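Local coordinates for protein myosin-2 (Saccharomyces cerevisiae, PDB 6IXO) that carries organelles and other cargo along actin cables as a class V myosin motor, here represented by its globular cargo-binding tail domain, at residues Glu11-Tyr14 with Arg15-Asp19; Gln25-Thr28 with Glu29-Lys33; Ala79-Leu82 with Thr83-Lys87; Lys406-Val409 with Asp410-Gln414. One frame throughout, in Å; residues are numbered along the deposited sequence.

Interaction 1 (Glu11-Tyr14 with Arg15-Asp19); sequences EELY and RLLED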
ATOM      1  N   GLU A  11      -6.458  25.318  35.025  1.00 55.26           N
ATOM      2  CA  GLU A  11      -5.173  25.994  35.107  1.00 59.59           C
ATOM      3  C   GLU A  11      -4.029  25.033  34.788  1.00 54.46           C
ATOM      4  O   GLU A  11      -3.147  25.367  34.015  1.00 64.10           O
ATOM      5  CB  GLU A  11      -4.932  26.594  36.477  1.00 70.33           C
ATOM      6  CG  GLU A  11      -3.595  27.314  36.575  1.00 87.97           C
ATOM      7  CD  GLU A  11      -3.505  28.199  37.805  1.00105.27           C
ATOM      8  OE1 GLU A  11      -4.382  28.075  38.691  1.00109.64           O
ATOM      9  OE2 GLU A  11      -2.565  29.021  37.883  1.00113.27           O
ATOM     10  N   GLU A  12      -4.035  23.866  35.421  1.00 59.47           N
ATOM     11  CA  GLU A  12      -2.956  22.895  35.203  1.00 55.99           C
ATOM     12  C   GLU A  12      -2.922  22.478  33.740  1.00 53.76           C
ATOM     13  O   GLU A  12      -1.837  22.366  33.157  1.00 52.59           O
ATOM     14  CB  GLU A  12      -3.096  21.665  36.110  1.00 58.20           C
ATOM     15  CG  GLU A  12      -1.943  20.653  35.916  1.00 54.56           C
ATOM     16  CD  GLU A  12      -1.900  19.501  36.920  1.00 58.57           C
ATOM     17  OE1 GLU A  12      -2.866  19.273  37.693  1.00 55.56           O
ATOM     18  OE2 GLU A  12      -0.860  18.815  36.929  1.00 54.40           O
ATOM     19  N   LEU A  13      -4.089  22.259  33.131  1.00 52.21           N
ATOM     20  CA  LEU A  13      -4.132  21.864  31.717  1.00 53.17           C
ATOM     21  C   LEU A  13      -3.478  22.931  30.868  1.00 52.62           C
ATOM     22  O   LEU A  13      -2.675  22.649  29.981  1.00 50.59           O
ATOM     23  CB  LEU A  13      -5.559  21.653  31.228  1.00 54.68           C
ATOM     24  CG  LEU A  13      -6.094  20.237  31.209  1.00 55.98           C
ATOM     25  CD1 LEU A  13      -7.585  20.292  30.920  1.00 55.04           C
ATOM     26  CD2 LEU A  13      -5.321  19.369  30.153  1.00 44.23           C
ATOM     27  N   TYR A  14      -3.833  24.178  31.177  1.00 53.20           N
ATOM     28  CA  TYR A  14      -3.368  25.310  30.409  1.00 54.95           C
ATOM     29  C   TYR A  14      -1.857  25.429  30.428  1.00 54.74           C
ATOM     30  O   TYR A  14      -1.234  25.640  29.391  1.00 52.05           O
ATOM     31  CB  TYR A  14      -3.986  26.612  30.950  1.00 62.94           C
ATOM     32  CG  TYR A  14      -3.680  27.787  30.067  1.00 68.78           C
ATOM     33  CD1 TYR A  14      -2.539  28.559  30.272  1.00 74.00           C
ATOM     34  CD2 TYR A  14      -4.517  28.110  28.999  1.00 68.15           C
ATOM     35  CE1 TYR A  14      -2.245  29.630  29.450  1.00 74.65           C
ATOM     36  CE2 TYR A  14      -4.238  29.190  28.177  1.00 68.29           C
ATOM     37  CZ  TYR A  14      -3.097  29.937  28.402  1.00 72.28           C
ATOM     38  OH  TYR A  14      -2.807  31.004  27.586  1.00 74.59           O
ATOM     39  N   ARG A  15      -1.265  25.321  31.609  1.00 51.11           N
ATOM     40  CA  ARG A  15       0.189  25.358  31.712  1.00 53.42           C
ATOM     41  C   ARG A  15       0.837  24.179  31.002  1.00 53.37           C
ATOM     42  O   ARG A  15       1.937  24.310  30.455  1.00 58.51           O
ATOM     43  CB  ARG A  15       0.629  25.366  33.169  1.00 56.50           C
ATOM     44  CG  ARG A  15       0.078  26.528  33.977  1.00 75.16           C
ATOM     45  CD  ARG A  15       0.333  27.863  33.276  1.00 91.68           C
ATOM     46  NE  ARG A  15       0.072  29.016  34.149  1.00105.98           N
ATOM     47  CZ  ARG A  15       0.336  30.283  33.828  1.00105.60           C
ATOM     48  NH1 ARG A  15       0.870  30.573  32.644  1.00105.75           N
ATOM     49  NH2 ARG A  15       0.068  31.258  34.691  1.00104.57           N
ATOM     50  N   LEU A  16       0.193  23.018  31.018  1.00 49.60           N
ATOM     51  CA  LEU A  16       0.797  21.871  30.277  1.00 51.32           C
ATOM     52  C   LEU A  16       0.786  22.144  28.784  1.00 50.87           C
ATOM     53  O   LEU A  16       1.729  21.822  28.065  1.00 50.90           O
ATOM     54  CB  LEU A  16       0.071  20.563  30.585  1.00 44.78           C
ATOM     55  CG  LEU A  16       0.342  20.051  32.008  1.00 54.09           C
ATOM     56  CD1 LEU A  16      -0.719  19.068  32.476  1.00 50.66           C
ATOM     57  CD2 LEU A  16       1.749  19.423  32.117  1.00 53.75           C
ATOM     58  N   LEU A  17      -0.287  22.757  28.303  1.00 52.69           N
ATOM     59  CA  LEU A  17      -0.450  22.900  26.861  1.00 54.34           C
ATOM     60  C   LEU A  17       0.370  24.065  26.290  1.00 60.06           C
ATOM     61  O   LEU A  17       0.855  23.979  25.162  1.00 60.28           O
ATOM     62  CB  LEU A  17      -1.925  23.053  26.519  1.00 52.08           C
ATOM     63  CG  LEU A  17      -2.738  21.802  26.866  1.00 52.02           C
ATOM     64  CD1 LEU A  17      -4.239  22.109  26.979  1.00 53.48           C
ATOM     65  CD2 LEU A  17      -2.508  20.701  25.846  1.00 48.55           C
ATOM     66  N   GLU A  18       0.558  25.133  27.067  1.00 59.23           N
ATOM     67  CA  GLU A  18       1.325  26.280  26.570  1.00 67.14           C
ATOM     68  C   GLU A  18       2.830  25.977  26.536  1.00 70.32           C
ATOM     69  O   GLU A  18       3.588  26.645  25.836  1.00 68.28           O
ATOM     70  CB  GLU A  18       1.034  27.547  27.414  1.00 58.76           C
ATOM     71  CG  GLU A  18       2.079  27.937  28.458  1.00 64.50           C
ATOM     72  CD  GLU A  18       1.581  29.086  29.376  1.00100.20           C
ATOM     73  OE1 GLU A  18       1.976  29.152  30.563  1.00 98.12           O
ATOM     74  OE2 GLU A  18       0.786  29.932  28.911  1.00102.19           O
ATOM     75  N   ASP A  19       3.263  24.970  27.287  1.00 71.68           N
ATOM     76  CA  ASP A  19       4.678  24.615  27.329  1.00 67.52           C
ATOM     77  C   ASP A  19       5.026  23.683  26.164  1.00 64.42           C
ATOM     78  O   ASP A  19       5.383  22.511  26.366  1.00 58.41           O
ATOM     79  CB  ASP A  19       5.031  23.960  28.665  1.00 65.37           C
ATOM     80  CG  ASP A  19       6.533  23.852  28.889  1.00 71.43           C
ATOM     81  OD1 ASP A  19       7.305  24.116  27.939  1.00 78.23           O
ATOM     82  OD2 ASP A  19       6.943  23.486  30.014  1.00 71.56           O
TER

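Interaction 2 (Gln25-Thr28 with Glu29-Lys33); sequences QEIT and EGLLK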
ATOM      1  N   GLN A  25       8.467  17.804  22.208  1.00 47.59           N
ATOM      2  CA  GLN A  25       9.567  16.835  22.273  1.00 46.55           C
ATOM      3  C   GLN A  25       9.063  15.433  22.670  1.00 39.73           C
ATOM      4  O   GLN A  25       9.445  14.400  22.074  1.00 36.74           O
ATOM      5  CB  GLN A  25      10.627  17.354  23.252  1.00 52.86           C
ATOM      6  CG  GLN A  25      11.983  16.685  23.114  1.00 64.74           C
ATOM      7  CD  GLN A  25      12.097  15.402  23.920  1.00 71.63           C
ATOM      8  OE1 GLN A  25      11.350  15.182  24.886  1.00 68.39           O
ATOM      9  NE2 GLN A  25      13.034  14.542  23.524  1.00 77.56           N
ATOM     10  N   GLU A  26       8.194  15.403  23.672  1.00 44.92           N
ATOM     11  CA  GLU A  26       7.485  14.188  24.074  1.00 38.52           C
ATOM     12  C   GLU A  26       6.728  13.566  22.964  1.00 38.99           C
ATOM     13  O   GLU A  26       6.799  12.355  22.759  1.00 38.66           O
ATOM     14  CB  GLU A  26       6.483  14.494  25.218  1.00 38.48           C
ATOM     15  CG  GLU A  26       7.035  14.295  26.562  1.00 41.27           C
ATOM     16  CD  GLU A  26       5.977  14.479  27.690  1.00 45.07           C
ATOM     17  OE1 GLU A  26       4.775  14.155  27.479  1.00 40.99           O
ATOM     18  OE2 GLU A  26       6.370  14.935  28.777  1.00 46.68           O
ATOM     19  N   ILE A  27       5.967  14.391  22.255  1.00 35.45           N
ATOM     20  CA  ILE A  27       5.140  13.871  21.171  1.00 33.36           C
ATOM     21  C   ILE A  27       5.987  13.384  20.007  1.00 40.12           C
ATOM     22  O   ILE A  27       5.793  12.262  19.520  1.00 36.91           O
ATOM     23  CB  ILE A  27       4.157  14.950  20.673  1.00 35.44           C
ATOM     24  CG1 ILE A  27       3.203  15.362  21.812  1.00 44.98           C
ATOM     25  CG2 ILE A  27       3.323  14.439  19.587  1.00 38.11           C
ATOM     26  CD1 ILE A  27       2.280  14.265  22.230  1.00 41.90           C
ATOM     27  N   THR A  28       6.934  14.205  19.557  1.00 42.04           N
ATOM     28  CA  THR A  28       7.692  13.799  18.359  1.00 39.97           C
ATOM     29  C   THR A  28       8.683  12.675  18.645  1.00 40.17           C
ATOM     30  O   THR A  28       8.819  11.728  17.845  1.00 44.81           O
ATOM     31  CB  THR A  28       8.431  14.992  17.711  1.00 40.74           C
ATOM     32  OG1 THR A  28       9.367  15.548  18.625  1.00 44.62           O
ATOM     33  CG2 THR A  28       7.448  16.062  17.263  1.00 46.63           C
ATOM     34  N   GLU A  29       9.384  12.745  19.770  1.00 43.66           N
ATOM     35  CA  GLU A  29      10.394  11.733  20.042  1.00 45.21           C
ATOM     36  C   GLU A  29       9.801  10.498  20.731  1.00 46.93           C
ATOM     37  O   GLU A  29      10.199   9.397  20.439  1.00 46.01           O
ATOM     38  CB  GLU A  29      11.540  12.320  20.888  1.00 48.37           C
ATOM     39  CG  GLU A  29      12.208  13.557  20.269  1.00 55.26           C
ATOM     40  CD  GLU A  29      12.819  13.289  18.876  1.00 63.26           C
ATOM     41  OE1 GLU A  29      13.589  12.307  18.724  1.00 60.99           O
ATOM     42  OE2 GLU A  29      12.524  14.065  17.938  1.00 67.66           O
ATOM     43  N   GLY A  30       8.852  10.678  21.649  1.00 45.93           N
ATOM     44  CA  GLY A  30       8.310   9.559  22.405  1.00 45.23           C
ATOM     45  C   GLY A  30       7.139   8.862  21.714  1.00 52.17           C
ATOM     46  O   GLY A  30       7.124   7.650  21.545  1.00 55.11           O
ATOM     47  N   LEU A  31       6.132   9.629  21.326  1.00 45.70           N
ATOM     48  CA  LEU A  31       4.916   9.021  20.807  1.00 38.27           C
ATOM     49  C   LEU A  31       5.074   8.642  19.341  1.00 37.11           C
ATOM     50  O   LEU A  31       4.711   7.538  18.912  1.00 37.44           O
ATOM     51  CB  LEU A  31       3.733   9.984  20.961  1.00 39.40           C
ATOM     52  CG  LEU A  31       2.398   9.428  20.451  1.00 39.33           C
ATOM     53  CD1 LEU A  31       1.943   8.268  21.298  1.00 37.68           C
ATOM     54  CD2 LEU A  31       1.352  10.528  20.420  1.00 40.65           C
ATOM     55  N   LEU A  32       5.593   9.570  18.553  1.00 31.86           N
ATOM     56  CA  LEU A  32       5.604   9.328  17.120  1.00 30.57           C
ATOM     57  C   LEU A  32       6.831   8.479  16.704  1.00 36.87           C
ATOM     58  O   LEU A  32       6.666   7.385  16.175  1.00 35.11           O
ATOM     59  CB  LEU A  32       5.570  10.640  16.352  1.00 31.05           C
ATOM     60  CG  LEU A  32       4.352  11.518  16.674  1.00 33.14           C
ATOM     61  CD1 LEU A  32       4.490  12.807  15.887  1.00 29.98           C
ATOM     62  CD2 LEU A  32       3.024  10.818  16.346  1.00 32.14           C
ATOM     63  N   LYS A  33       8.047   8.965  16.926  1.00 39.71           N
ATOM     64  CA  LYS A  33       9.221   8.173  16.498  1.00 41.10           C
ATOM     65  C   LYS A  33       9.301   6.888  17.305  1.00 37.96           C
ATOM     66  O   LYS A  33       9.869   5.900  16.859  1.00 39.97           O
ATOM     67  CB  LYS A  33      10.529   8.962  16.652  1.00 42.26           C
ATOM     68  CG  LYS A  33      10.620  10.175  15.745  1.00 42.30           C
ATOM     69  CD  LYS A  33      12.002  10.807  15.848  1.00 49.33           C
ATOM     70  CE  LYS A  33      12.026  12.187  15.196  1.00 53.40           C
ATOM     71  NZ  LYS A  33      13.386  12.793  15.233  1.00 52.63           N
TER

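Interaction 3 (Ala79-Leu82 with Thr83-Lys87); sequences AQVL and TTIQK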
ATOM      1  N   ALA A  79       2.674  21.391  12.900  1.00 43.46           N
ATOM      2  CA  ALA A  79       3.774  21.371  11.949  1.00 42.72           C
ATOM      3  C   ALA A  79       4.794  20.304  12.330  1.00 42.85           C
ATOM      4  O   ALA A  79       5.306  19.599  11.465  1.00 42.27           O
ATOM      5  CB  ALA A  79       4.433  22.721  11.874  1.00 46.63           C
ATOM      6  N   GLN A  80       5.085  20.185  13.622  1.00 43.81           N
ATOM      7  CA  GLN A  80       5.967  19.128  14.109  1.00 42.89           C
ATOM      8  C   GLN A  80       5.399  17.732  13.880  1.00 40.81           C
ATOM      9  O   GLN A  80       6.132  16.804  13.473  1.00 39.68           O
ATOM     10  CB  GLN A  80       6.237  19.303  15.595  1.00 48.44           C
ATOM     11  CG  GLN A  80       7.144  20.461  15.907  1.00 61.81           C
ATOM     12  CD  GLN A  80       8.555  20.009  16.151  1.00 75.22           C
ATOM     13  OE1 GLN A  80       9.088  19.162  15.427  1.00 72.80           O
ATOM     14  NE2 GLN A  80       9.169  20.550  17.198  1.00 88.55           N
ATOM     15  N   VAL A  81       4.105  17.574  14.163  1.00 36.44           N
ATOM     16  CA  VAL A  81       3.447  16.285  13.975  1.00 33.98           C
ATOM     17  C   VAL A  81       3.493  15.888  12.487  1.00 35.68           C
ATOM     18  O   VAL A  81       3.863  14.759  12.148  1.00 29.96           O
ATOM     19  CB  VAL A  81       1.978  16.310  14.480  1.00 36.68           C
ATOM     20  CG1 VAL A  81       1.188  15.144  13.889  1.00 30.58           C
ATOM     21  CG2 VAL A  81       1.968  16.226  15.986  1.00 38.76           C
ATOM     22  N   LEU A  82       3.149  16.814  11.599  1.00 36.21           N
ATOM     23  CA  LEU A  82       3.105  16.469  10.161  1.00 35.50           C
ATOM     24  C   LEU A  82       4.492  16.024   9.645  1.00 34.11           C
ATOM     25  O   LEU A  82       4.630  14.979   8.960  1.00 31.63           O
ATOM     26  CB  LEU A  82       2.592  17.667   9.358  1.00 41.75           C
ATOM     27  CG  LEU A  82       1.122  18.019   9.614  1.00 44.28           C
ATOM     28  CD1 LEU A  82       0.825  19.464   9.248  1.00 50.37           C
ATOM     29  CD2 LEU A  82       0.232  17.111   8.827  1.00 41.58           C
ATOM     30  N   THR A  83       5.503  16.820   9.981  1.00 34.80           N
ATOM     31  CA  THR A  83       6.877  16.568   9.564  1.00 41.20           C
ATOM     32  C   THR A  83       7.345  15.227  10.085  1.00 39.50           C
ATOM     33  O   THR A  83       7.954  14.437   9.352  1.00 38.90           O
ATOM     34  CB  THR A  83       7.852  17.660  10.087  1.00 38.67           C
ATOM     35  OG1 THR A  83       7.453  18.937   9.581  1.00 45.29           O
ATOM     36  CG2 THR A  83       9.283  17.356   9.611  1.00 45.18           C
ATOM     37  N   THR A  84       7.070  14.973  11.364  1.00 31.97           N
ATOM     38  CA  THR A  84       7.607  13.785  12.014  1.00 30.12           C
ATOM     39  C   THR A  84       6.975  12.527  11.442  1.00 33.03           C
ATOM     40  O   THR A  84       7.666  11.532  11.161  1.00 37.16           O
ATOM     41  CB  THR A  84       7.415  13.846  13.561  1.00 35.61           C
ATOM     42  OG1 THR A  84       8.149  14.969  14.074  1.00 38.48           O
ATOM     43  CG2 THR A  84       7.927  12.557  14.222  1.00 33.70           C
ATOM     44  N   ILE A  85       5.669  12.548  11.245  1.00 28.46           N
ATOM     45  CA  ILE A  85       5.032  11.329  10.736  1.00 26.99           C
ATOM     46  C   ILE A  85       5.575  11.027   9.343  1.00 32.85           C
ATOM     47  O   ILE A  85       5.936   9.893   9.046  1.00 28.41           O
ATOM     48  CB  ILE A  85       3.494  11.459  10.667  1.00 27.70           C
ATOM     49  CG1 ILE A  85       2.911  11.443  12.113  1.00 29.13           C
ATOM     50  CG2 ILE A  85       2.917  10.333   9.807  1.00 29.33           C
ATOM     51  CD1 ILE A  85       1.370  11.701  12.190  1.00 32.71           C
ATOM     52  N   GLN A  86       5.644  12.046   8.503  1.00 33.75           N
ATOM     53  CA  GLN A  86       6.106  11.787   7.133  1.00 32.74           C
ATOM     54  C   GLN A  86       7.536  11.251   7.188  1.00 32.87           C
ATOM     55  O   GLN A  86       7.886  10.290   6.493  1.00 33.90           O
ATOM     56  CB  GLN A  86       6.050  13.057   6.282  1.00 31.19           C
ATOM     57  CG  GLN A  86       6.563  12.795   4.834  1.00 40.04           C
ATOM     58  CD  GLN A  86       6.063  13.798   3.802  1.00 42.08           C
ATOM     59  OE1 GLN A  86       4.900  14.241   3.825  1.00 47.07           O
ATOM     60  NE2 GLN A  86       6.924  14.136   2.875  1.00 44.94           N
ATOM     61  N   LYS A  87       8.359  11.879   8.023  1.00 31.07           N
ATOM     62  CA  LYS A  87       9.736  11.431   8.203  1.00 39.30           C
ATOM     63  C   LYS A  87       9.793   9.990   8.692  1.00 39.28           C
ATOM     64  O   LYS A  87      10.607   9.189   8.217  1.00 34.83           O
ATOM     65  CB  LYS A  87      10.487  12.341   9.174  1.00 37.92           C
ATOM     66  CG  LYS A  87      11.932  11.887   9.410  1.00 52.54           C
ATOM     67  CD  LYS A  87      12.760  12.924  10.171  1.00 69.72           C
ATOM     68  CE  LYS A  87      14.239  12.545  10.205  1.00 85.06           C
ATOM     69  NZ  LYS A  87      15.063  13.498  10.998  1.00 97.38           N
TER

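Interaction 4 (Lys406-Val409 with Asp410-Gln414); sequences KRIV and DLVAQ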
ATOM      1  N   LYS A 406       0.685  12.369  29.321  1.00 34.25           N
ATOM      2  CA  LYS A 406      -0.146  11.527  30.176  1.00 37.84           C
ATOM      3  C   LYS A 406      -0.922  12.375  31.203  1.00 39.67           C
ATOM      4  O   LYS A 406      -2.077  12.074  31.557  1.00 37.01           O
ATOM      5  CB  LYS A 406       0.717  10.487  30.887  1.00 42.16           C
ATOM      6  CG  LYS A 406      -0.000   9.702  31.976  1.00 50.30           C
ATOM      7  CD  LYS A 406       0.796   8.463  32.356  1.00 60.84           C
ATOM      8  CE  LYS A 406       0.584   8.049  33.808  1.00 67.07           C
ATOM      9  NZ  LYS A 406      -0.853   8.076  34.203  1.00 71.35           N
ATOM     10  N   ARG A 407      -0.300  13.440  31.686  1.00 30.16           N
ATOM     11  CA  ARG A 407      -1.041  14.246  32.693  1.00 30.85           C
ATOM     12  C   ARG A 407      -2.217  14.949  32.011  1.00 36.39           C
ATOM     13  O   ARG A 407      -3.323  15.021  32.557  1.00 38.33           O
ATOM     14  CB  ARG A 407      -0.120  15.249  33.353  1.00 31.11           C
ATOM     15  CG  ARG A 407      -0.854  16.118  34.380  1.00 31.39           C
ATOM     16  CD  ARG A 407      -1.462  15.265  35.497  1.00 34.55           C
ATOM     17  NE  ARG A 407      -1.964  16.091  36.605  1.00 36.94           N
ATOM     18  CZ  ARG A 407      -2.782  15.634  37.539  1.00 37.97           C
ATOM     19  NH1 ARG A 407      -3.168  14.364  37.512  1.00 40.76           N
ATOM     20  NH2 ARG A 407      -3.202  16.435  38.509  1.00 42.05           N
ATOM     21  N   ILE A 408      -1.978  15.438  30.791  1.00 40.48           N
ATOM     22  CA  ILE A 408      -3.044  16.083  30.025  1.00 40.75           C
ATOM     23  C   ILE A 408      -4.201  15.104  29.829  1.00 41.22           C
ATOM     24  O   ILE A 408      -5.363  15.407  30.114  1.00 40.67           O
ATOM     25  CB  ILE A 408      -2.543  16.574  28.651  1.00 39.34           C
ATOM     26  CG1 ILE A 408      -1.568  17.753  28.800  1.00 39.85           C
ATOM     27  CG2 ILE A 408      -3.705  16.972  27.760  1.00 39.78           C
ATOM     28  CD1 ILE A 408      -0.804  18.095  27.504  1.00 41.35           C
ATOM     29  N   VAL A 409      -3.882  13.913  29.345  1.00 36.62           N
ATOM     30  CA  VAL A 409      -4.926  12.936  29.128  1.00 37.88           C
ATOM     31  C   VAL A 409      -5.652  12.587  30.415  1.00 43.44           C
ATOM     32  O   VAL A 409      -6.881  12.493  30.417  1.00 45.98           O
ATOM     33  CB  VAL A 409      -4.351  11.661  28.449  1.00 43.61           C
ATOM     34  CG1 VAL A 409      -5.393  10.592  28.398  1.00 44.37           C
ATOM     35  CG2 VAL A 409      -3.895  12.010  27.056  1.00 41.16           C
ATOM     36  N   ASP A 410      -4.924  12.448  31.523  1.00 44.20           N
ATOM     37  CA  ASP A 410      -5.577  12.165  32.802  1.00 47.70           C
ATOM     38  C   ASP A 410      -6.482  13.312  33.253  1.00 50.83           C
ATOM     39  O   ASP A 410      -7.542  13.086  33.857  1.00 50.60           O
ATOM     40  CB  ASP A 410      -4.548  11.873  33.908  1.00 51.37           C
ATOM     41  CG  ASP A 410      -3.727  10.599  33.643  1.00 60.02           C
ATOM     42  OD1 ASP A 410      -4.074   9.815  32.727  1.00 65.34           O
ATOM     43  OD2 ASP A 410      -2.728  10.381  34.366  1.00 59.57           O
ATOM     44  N   LEU A 411      -6.053  14.545  33.001  1.00 45.62           N
ATOM     45  CA  LEU A 411      -6.825  15.699  33.465  1.00 47.13           C
ATOM     46  C   LEU A 411      -8.072  15.834  32.601  1.00 50.75           C
ATOM     47  O   LEU A 411      -9.154  16.059  33.106  1.00 52.22           O
ATOM     48  CB  LEU A 411      -5.992  16.978  33.419  1.00 42.13           C
ATOM     49  CG  LEU A 411      -4.933  17.132  34.506  1.00 41.44           C
ATOM     50  CD1 LEU A 411      -3.995  18.249  34.124  1.00 40.11           C
ATOM     51  CD2 LEU A 411      -5.575  17.374  35.870  1.00 43.75           C
ATOM     52  N   VAL A 412      -7.919  15.674  31.290  1.00 46.47           N
ATOM     53  CA  VAL A 412      -9.074  15.669  30.407  1.00 52.66           C
ATOM     54  C   VAL A 412     -10.071  14.611  30.859  1.00 58.29           C
ATOM     55  O   VAL A 412     -11.269  14.880  31.009  1.00 58.45           O
ATOM     56  CB  VAL A 412      -8.685  15.399  28.954  1.00 51.17           C
ATOM     57  CG1 VAL A 412      -9.917  15.060  28.149  1.00 53.46           C
ATOM     58  CG2 VAL A 412      -7.957  16.603  28.379  1.00 45.97           C
ATOM     59  N   ALA A 413      -9.554  13.411  31.105  1.00 57.08           N
ATOM     60  CA  ALA A 413     -10.384  12.305  31.565  1.00 58.12           C
ATOM     61  C   ALA A 413     -11.139  12.633  32.861  1.00 67.50           C
ATOM     62  O   ALA A 413     -12.264  12.185  33.045  1.00 73.66           O
ATOM     63  CB  ALA A 413      -9.529  11.058  31.740  1.00 53.84           C
ATOM     64  N   GLN A 414     -10.536  13.416  33.753  1.00 69.68           N
ATOM     65  CA  GLN A 414     -11.201  13.786  35.010  1.00 74.32           C
ATOM     66  C   GLN A 414     -12.380  14.723  34.786  1.00 78.73           C
ATOM     67  O   GLN A 414     -13.351  14.692  35.541  1.00 85.98           O
ATOM     68  CB  GLN A 414     -10.226  14.448  35.987  1.00 73.97           C
ATOM     69  CG  GLN A 414      -9.175  13.516  36.545  1.00 74.54           C
ATOM     70  CD  GLN A 414      -8.235  14.206  37.512  1.00 74.94           C
ATOM     71  OE1 GLN A 414      -8.609  15.178  38.174  1.00 74.80           O
ATOM     72  NE2 GLN A 414      -7.005  13.703  37.602  1.00 72.39           N
TER
HETATM   73  O   HOH W   1      -1.947  11.896  36.443  1.00 43.65           O
HETATM   74  O   HOH W   2      -5.339  15.088  39.631  1.00 63.28           O

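Interaction 1 (Glu11-Tyr14 with Arg15-Asp19)
The last turns of helix 6-18, the first helix of the cargo-binding tail domain, hold this local i to i+4 contact, in which Y14 meets E18. The ring carbon CE1 of Y14 lies 3.1 Å from OE2 of E18. The two side chains cross at a slant, with ring and carboxylate planes 76° apart. With chi1 at -172° the ring of Y14 swings away from its own N, along the helix toward E18. OE1 of E18 is held by R15, one turn back. NH1 of R15 meets the syn lone pair of OE1 over 2.8 Å, in a salt bridge, and the oxygen lies close to the guanidinium plane. R15 therefore helps to fix the turn of the carboxylate beside the tyrosine. A serine in place of Y14 would probably leave OE2 of E18 without its ring neighbour and the carboxylate freer to turn.

E12 and L16 run side by side, with CG of E12 4.0 Å from CD1 of L16. The carboxylate of E12 reaches away to a salt bridge with R407 on helix 403-415. L13 and L17 form a buried apolar row, their CD2 and CD1 atoms 4.3 Å apart. Beneath the side chains, R15 N bonds to E11 O and L17 N to L13 O. D19 sits at the N-cap position of the next helix. L13 and L17 face helix 53-67, E12 and L16 face helix 403-415, and E11 and R15 are on the exposed side. The pattern is that of an amphipathic alpha helix.

Interaction 2 (Gln25-Thr28 with Glu29-Lys33)
The amide of Q25 and the carboxylate of E29 are the flat groups here, their planes 24° apart while the side chains cross at about a right angle. The amide meets the aliphatic part of E29, with NE2 of Q25 3.5 Å from CG of E29. The setting is the end of helix 20-32, which widens into a pi-type turn. Its i to i+5 bonds join L31 N to E26 O, L32 N to I27 O and K33 N to T28 O. E26 O is gripped twice. L31 N comes in the carbonyl plane at 3.2 Å, and G30 N from above that plane at 2.9 Å.

The E29 chain bends at chi2 (-59°), which brings its OE2 to 3.6 Å from OG1 of T28. T28 OG1 is hydrogen-bonded to N24 O, one turn earlier. On the buried side, I27 CG2 lies 4.2 Å from L32 CD1. I27 and L31 also pack on helix 53-67, T28 and L32 on helix 71-90. The carboxylate of E26 accepts hydrogen bonds from the backbone N of S404 and of T405. On the exposed side of the helix, NZ of K33 forms a salt bridge with E29, donating to the syn lone pair of OE2 at 3.1 Å.

Interaction 3 (Ala79-Leu82 with Thr83-Lys87)
The backbone is regular alpha helix through both segments, with i to i+4 bonds from T83 N to A79 O, T84 N to Q80 O, I85 N to V81 O and Q86 N to L82 O. The segments lie in the middle of helix 71-90, part of the all-helical tail domain. Two neighbouring threonines each add a side-chain bond to the carbonyl one turn back. T83 OG1 donates to A79 O at 2.9 Å, the same oxygen that T83 N reaches at 3.2 Å. T84 OG1 likewise donates to Q80 O at 2.8 Å, and T84 N reaches the same oxygen at 2.9 Å. In each pair the hydroxyl and the amide come from opposite faces of the carbonyl plane. OG1 of T84 stands anti to its carbonyl carbon (chi1 -62°), which directs the hydroxyl back along the helix. The buried hydroxyl of T84 is thus satisfied within its own helix. T84 packs on T28 and L32 of helix 20-32.

The side toward helix 97-124 is apolar. There V81 and I85 lie side by side and point the same way, and I85 packs further on W104, V108 and L111. On a further side, L82 rests on F151 and L154 of helix 134-180, and OE1 of Q86 accepts a bond from N157 of that helix. Between V81 and I85 the touch is made by CG1 of V81 and CD1 of I85, 3.8 Å apart.

Interaction 4 (Lys406-Val409 with Asp410-Gln414)
K406 and D410 form an i to i+4 salt bridge on helix 403-415, the last helix of the tail domain. NZ of K406 donates to OD2 of D410 at 3.0 Å. The lysine chain is extended until chi4 (45°), where it bends to bring NZ to the syn side of OD2, close to the plane of the carboxylate. OD2 also receives a bond from a water at 2.7 Å. That water in turn accepts from NH1 of R407 at 3.0 Å, so it joins arginine and aspartate whose charged atoms are not in contact. A second water accepts from NH2 of R407 and from NE2 of Q414. The main ionic partner of R407 lies elsewhere: its NE pairs with E12 of helix 6-18.

CD2 of L411 covers one face of the R407 guanidinium, 3.6 Å above its plane and 3.7 Å from CZ of R407. A leucine in place of R407 would probably leave E12 without its countercharge and both waters without their arginine donor.

The helix backbone carries the usual i to i+4 bonds, the straightest from V412 N to I408 O, with an N-H...O angle of 176°. V412 packs on I60 of helix 53-67, and I408 on L17 of helix 6-18. V409 meets A394 and I396 of the loop before the helix. Within the helix, I408 and V412 touch through their CG2 methyls, 4.3 Å apart.

All four contacts are single-helix turns in one half of the tail domain, on the same side of its centre. Interactions 1 and 2 lie on consecutive helices, 6-18 and 20-32, with centres 18 Å apart. Interaction 3 follows on helix 71-90, and interaction 4 lies near the C-terminus. Two pairs touch. Interactions 1 and 4, with centres 11 Å apart, bring the chain's first and last helices together through one salt bridge and apolar packing. Interactions 2 and 3, with centres 10 Å apart, pack helix 20-32 against helix 71-90. Interactions 3 and 4 have centres 24 Å apart and do not meet. The two chain ends are thus joined within one helical bundle.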